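Local coordinates for long form salivary protein D7L1 (Anopheles stephensi, PDB 3NHI) that binds and sequesters cysteinyl leukotrienes and thromboxane A2 analogues in mosquito saliva, blunting the host response to blood feeding, at residues A[205-214]-A[223-231]. Numbering follows the deposited sequence.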
loop_
_atom_site.group_PDB
_atom_site.type_symbol
_atom_site.label_atom_id
_atom_site.label_comp_id
_atom_site.label_asym_id
_atom_site.label_seq_id
_atom_site.Cartn_x
_atom_site.Cartn_y
_atom_site.Cartn_z
ATOM N N LEU A 205 -11.403 9.764 -5.398
ATOM C CA LEU A 205 -10.872 8.926 -6.465
ATOM C C LEU A 205 -9.429 9.252 -6.826
ATOM O O LEU A 205 -9.044 10.423 -6.897
ATOM C CB LEU A 205 -11.758 9.106 -7.698
ATOM C CG LEU A 205 -11.421 8.340 -8.972
ATOM C CD1 LEU A 205 -11.601 6.842 -8.758
ATOM C CD2 LEU A 205 -12.302 8.842 -10.125
ATOM N N LYS A 206 -8.645 8.203 -7.071
ATOM C CA LYS A 206 -7.294 8.372 -7.592
ATOM C C LYS A 206 -7.235 7.793 -8.994
ATOM O O LYS A 206 -6.949 6.608 -9.189
ATOM C CB LYS A 206 -6.269 7.703 -6.668
ATOM C CG LYS A 206 -6.329 8.170 -5.218
ATOM C CD LYS A 206 -5.886 9.618 -5.073
ATOM C CE LYS A 206 -5.811 10.045 -3.616
ATOM N NZ LYS A 206 -4.780 9.244 -2.893
ATOM N N VAL A 207 -7.525 8.638 -9.982
ATOM C CA VAL A 207 -7.565 8.182 -11.376
ATOM C C VAL A 207 -6.216 7.573 -11.763
ATOM O O VAL A 207 -6.153 6.524 -12.417
ATOM C CB VAL A 207 -7.931 9.333 -12.338
ATOM C CG1 VAL A 207 -7.923 8.848 -13.789
ATOM C CG2 VAL A 207 -9.311 9.935 -11.990
ATOM N N ASP A 208 -5.133 8.200 -11.310
ATOM C CA ASP A 208 -3.791 7.736 -11.673
ATOM C C ASP A 208 -3.495 6.322 -11.168
ATOM O O ASP A 208 -2.727 5.595 -11.790
ATOM C CB ASP A 208 -2.730 8.691 -11.129
ATOM C CG ASP A 208 -2.668 10.006 -11.872
ATOM O OD1 ASP A 208 -3.400 10.205 -12.862
ATOM O OD2 ASP A 208 -1.845 10.843 -11.454
ATOM N N GLU A 209 -4.096 5.928 -10.046
ATOM C CA GLU A 209 -3.858 4.596 -9.497
ATOM C C GLU A 209 -4.536 3.517 -10.327
ATOM O O GLU A 209 -3.980 2.439 -10.536
ATOM C CB GLU A 209 -4.305 4.508 -8.035
ATOM C CG GLU A 209 -3.450 5.318 -7.073
ATOM C CD GLU A 209 -1.961 5.012 -7.191
ATOM O OE1 GLU A 209 -1.158 5.934 -6.951
ATOM O OE2 GLU A 209 -1.592 3.861 -7.503
ATOM N N ILE A 210 -5.741 3.805 -10.801
ATOM C CA ILE A 210 -6.414 2.859 -11.692
ATOM C C ILE A 210 -5.643 2.755 -13.019
ATOM O O ILE A 210 -5.411 1.646 -13.519
ATOM C CB ILE A 210 -7.903 3.211 -11.870
ATOM C CG1 ILE A 210 -8.607 3.133 -10.506
ATOM C CG2 ILE A 210 -8.573 2.304 -12.905
ATOM C CD1 ILE A 210 -10.100 3.537 -10.521
ATOM N N VAL A 211 -5.206 3.893 -13.565
ATOM C CA VAL A 211 -4.371 3.885 -14.764
ATOM C C VAL A 211 -3.115 3.042 -14.542
ATOM O O VAL A 211 -2.741 2.267 -15.425
ATOM C CB VAL A 211 -4.016 5.313 -15.219
ATOM C CG1 VAL A 211 -2.948 5.306 -16.311
ATOM C CG2 VAL A 211 -5.275 6.024 -15.718
ATOM N N ARG A 212 -2.481 3.165 -13.370
ATOM C CA ARG A 212 -1.263 2.402 -13.065
ATOM C C ARG A 212 -1.497 0.898 -13.229
ATOM O O ARG A 212 -0.637 0.183 -13.747
ATOM C CB ARG A 212 -0.768 2.713 -11.656
ATOM C CG ARG A 212 0.596 2.125 -11.317
ATOM C CD ARG A 212 0.970 2.576 -9.918
ATOM N NE ARG A 212 2.340 2.228 -9.532
ATOM C CZ ARG A 212 2.666 1.147 -8.836
ATOM N NH1 ARG A 212 1.737 0.269 -8.487
ATOM N NH2 ARG A 212 3.927 0.933 -8.499
ATOM N N ASP A 213 -2.677 0.431 -12.827
ATOM C CA ASP A 213 -3.004 -0.987 -12.964
ATOM C C ASP A 213 -3.126 -1.443 -14.418
ATOM O O ASP A 213 -2.791 -2.592 -14.741
ATOM C CB ASP A 213 -4.277 -1.328 -12.190
ATOM C CG ASP A 213 -4.025 -1.553 -10.711
ATOM O OD1 ASP A 213 -2.870 -1.434 -10.266
ATOM O OD2 ASP A 213 -4.990 -1.890 -10.004
ATOM N N PHE A 214 -3.611 -0.562 -15.297
ATOM C CA PHE A 214 -3.611 -0.857 -16.733
ATOM C C PHE A 214 -2.193 -0.822 -17.309
ATOM O O PHE A 214 -1.842 -1.646 -18.162
ATOM C CB PHE A 214 -4.538 0.100 -17.492
ATOM C CG PHE A 214 -5.996 -0.208 -17.323
ATOM C CD1 PHE A 214 -6.679 0.165 -16.165
ATOM C CD2 PHE A 214 -6.692 -0.877 -18.320
ATOM C CE1 PHE A 214 -8.040 -0.121 -16.016
ATOM C CE2 PHE A 214 -8.050 -1.158 -18.184
ATOM C CZ PHE A 214 -8.722 -0.782 -17.025
ATOM N N GLU A 223 -4.792 4.314 -21.509
ATOM C CA GLU A 223 -4.921 5.378 -20.511
ATOM C C GLU A 223 -6.041 6.397 -20.804
ATOM O O GLU A 223 -6.850 6.669 -19.915
ATOM C CB GLU A 223 -3.577 6.072 -20.226
ATOM C CG GLU A 223 -3.742 7.296 -19.330
ATOM C CD GLU A 223 -2.443 7.907 -18.854
ATOM O OE1 GLU A 223 -2.523 8.767 -17.960
ATOM O OE2 GLU A 223 -1.365 7.530 -19.350
ATOM N N PRO A 224 -6.093 6.967 -22.032
ATOM C CA PRO A 224 -7.159 7.947 -22.273
ATOM C C PRO A 224 -8.561 7.365 -22.121
ATOM O O PRO A 224 -9.467 8.089 -21.686
ATOM C CB PRO A 224 -6.923 8.407 -23.719
ATOM C CG PRO A 224 -5.531 8.017 -24.033
ATOM C CD PRO A 224 -5.180 6.845 -23.187
ATOM N N GLU A 225 -8.735 6.080 -22.449
ATOM C CA GLU A 225 -10.035 5.417 -22.326
ATOM C C GLU A 225 -10.385 5.158 -20.866
ATOM O O GLU A 225 -11.532 5.309 -20.466
ATOM C CB GLU A 225 -10.067 4.096 -23.106
ATOM C CG GLU A 225 -9.777 4.229 -24.594
ATOM C CD GLU A 225 -10.548 5.352 -25.260
ATOM O OE1 GLU A 225 -11.778 5.206 -25.435
ATOM O OE2 GLU A 225 -9.913 6.371 -25.631
ATOM N N VAL A 226 -9.384 4.773 -20.075
ATOM C CA VAL A 226 -9.580 4.558 -18.641
ATOM C C VAL A 226 -10.044 5.875 -18.012
ATOM O O VAL A 226 -11.037 5.916 -17.286
ATOM C CB VAL A 226 -8.295 4.051 -17.961
ATOM C CG1 VAL A 226 -8.482 3.961 -16.441
ATOM C CG2 VAL A 226 -7.881 2.700 -18.542
ATOM N N ARG A 227 -9.346 6.963 -18.333
ATOM C CA ARG A 227 -9.702 8.281 -17.826
ATOM C C ARG A 227 -11.104 8.687 -18.246
ATOM O O ARG A 227 -11.872 9.185 -17.422
ATOM C CB ARG A 227 -8.663 9.318 -18.259
ATOM C CG ARG A 227 -7.339 9.107 -17.560
ATOM C CD ARG A 227 -6.277 10.167 -17.861
ATOM N NE ARG A 227 -5.004 9.736 -17.275
ATOM C CZ ARG A 227 -4.635 9.920 -16.005
ATOM N NH1 ARG A 227 -5.414 10.580 -15.159
ATOM N NH2 ARG A 227 -3.465 9.456 -15.590
ATOM N N SER A 228 -11.440 8.450 -19.514
ATOM C CA SER A 228 -12.761 8.780 -20.059
ATOM C C SER A 228 -13.889 8.008 -19.368
ATOM O O SER A 228 -14.937 8.563 -19.046
ATOM C CB SER A 228 -12.795 8.500 -21.566
ATOM O OG SER A 228 -14.099 8.670 -22.091
ATOM N N VAL A 229 -13.687 6.711 -19.161
ATOM C CA VAL A 229 -14.705 5.875 -18.524
ATOM C C VAL A 229 -14.956 6.327 -17.082
ATOM O O VAL A 229 -16.107 6.423 -16.640
ATOM C CB VAL A 229 -14.324 4.379 -18.607
ATOM C CG1 VAL A 229 -15.201 3.538 -17.704
ATOM C CG2 VAL A 229 -14.422 3.891 -20.051
ATOM N N LEU A 230 -13.886 6.629 -16.353
ATOM C CA LEU A 230 -14.044 7.124 -14.990
ATOM C C LEU A 230 -14.689 8.511 -14.968
ATOM O O LEU A 230 -15.576 8.785 -14.148
ATOM C CB LEU A 230 -12.698 7.143 -14.266
ATOM C CG LEU A 230 -12.066 5.769 -14.008
ATOM C CD1 LEU A 230 -10.624 5.915 -13.545
ATOM C CD2 LEU A 230 -12.882 4.949 -13.001
ATOM N N ALA A 231 -14.282 9.367 -15.907
ATOM C CA ALA A 231 -14.750 10.746 -15.942
ATOM C C ALA A 231 -16.243 10.840 -16.218
ATOM O O ALA A 231 -16.925 11.711 -15.667
ATOM C CB ALA A 231 -13.976 11.534 -16.978
HETATM O O HOH W 1 -4.992 12.348 -13.341
#
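The 207-214 part of helix 207-216 and helix 223-231 run roughly antiparallel; the axes of these segments approach to 9.8 Å at an angle of 139°, with the CA atoms of V207 and R227, and of V211 and E223, nearest each other across the pair. They form a helical hairpin within the all-helical odorant-binding-protein (PBP/GOBP) fold of D7L1, in a region away from the eicosanoid pocket. V226 is wedged into the interior half of the seam. With its CG1 anti to the backbone N (chi1 175°), CG2 is turned almost exactly over the centre of the F214 ring, a CH-pi contact with 3.5 Å between V226 CG2 and the ring centroid. CG1 instead packs against I210 CG2 and V211 CG2. One turn further along, L230 meets I210 tip to tip, the two CD1 methyls 3.9 Å apart, while V207 CG1 closes on the same leucine methyl. Helices 238-246 and 251-266 also pack against this side, Y241 touching L205 and L230, and H253 and F254 touching F214.

Toward the outer side, a salt-bridge network borders the apolar seam. R227 lays one guanidinium face over V211 CG2 and holds a carboxylate at each of two edges. Side-on, R227 NE and NH2 both donate to E223 OE1 one turn earlier in the same helix, R227 NH2 lying 2.6 Å from E223 OE1; V211 CG1 packs against the carboxylate carbon of that glutamate. End-on, NH1 and NH2 converge on D208 OD1, tying the helices together. The aspartate carboxylate stands nearly perpendicular to the guanidinium, their planes 82° apart, and R227 NH2 reaches D208 OD1 at 2.8 Å from above the carboxylate plane, whereas NH1 meets that oxygen nearly along its C-O axis.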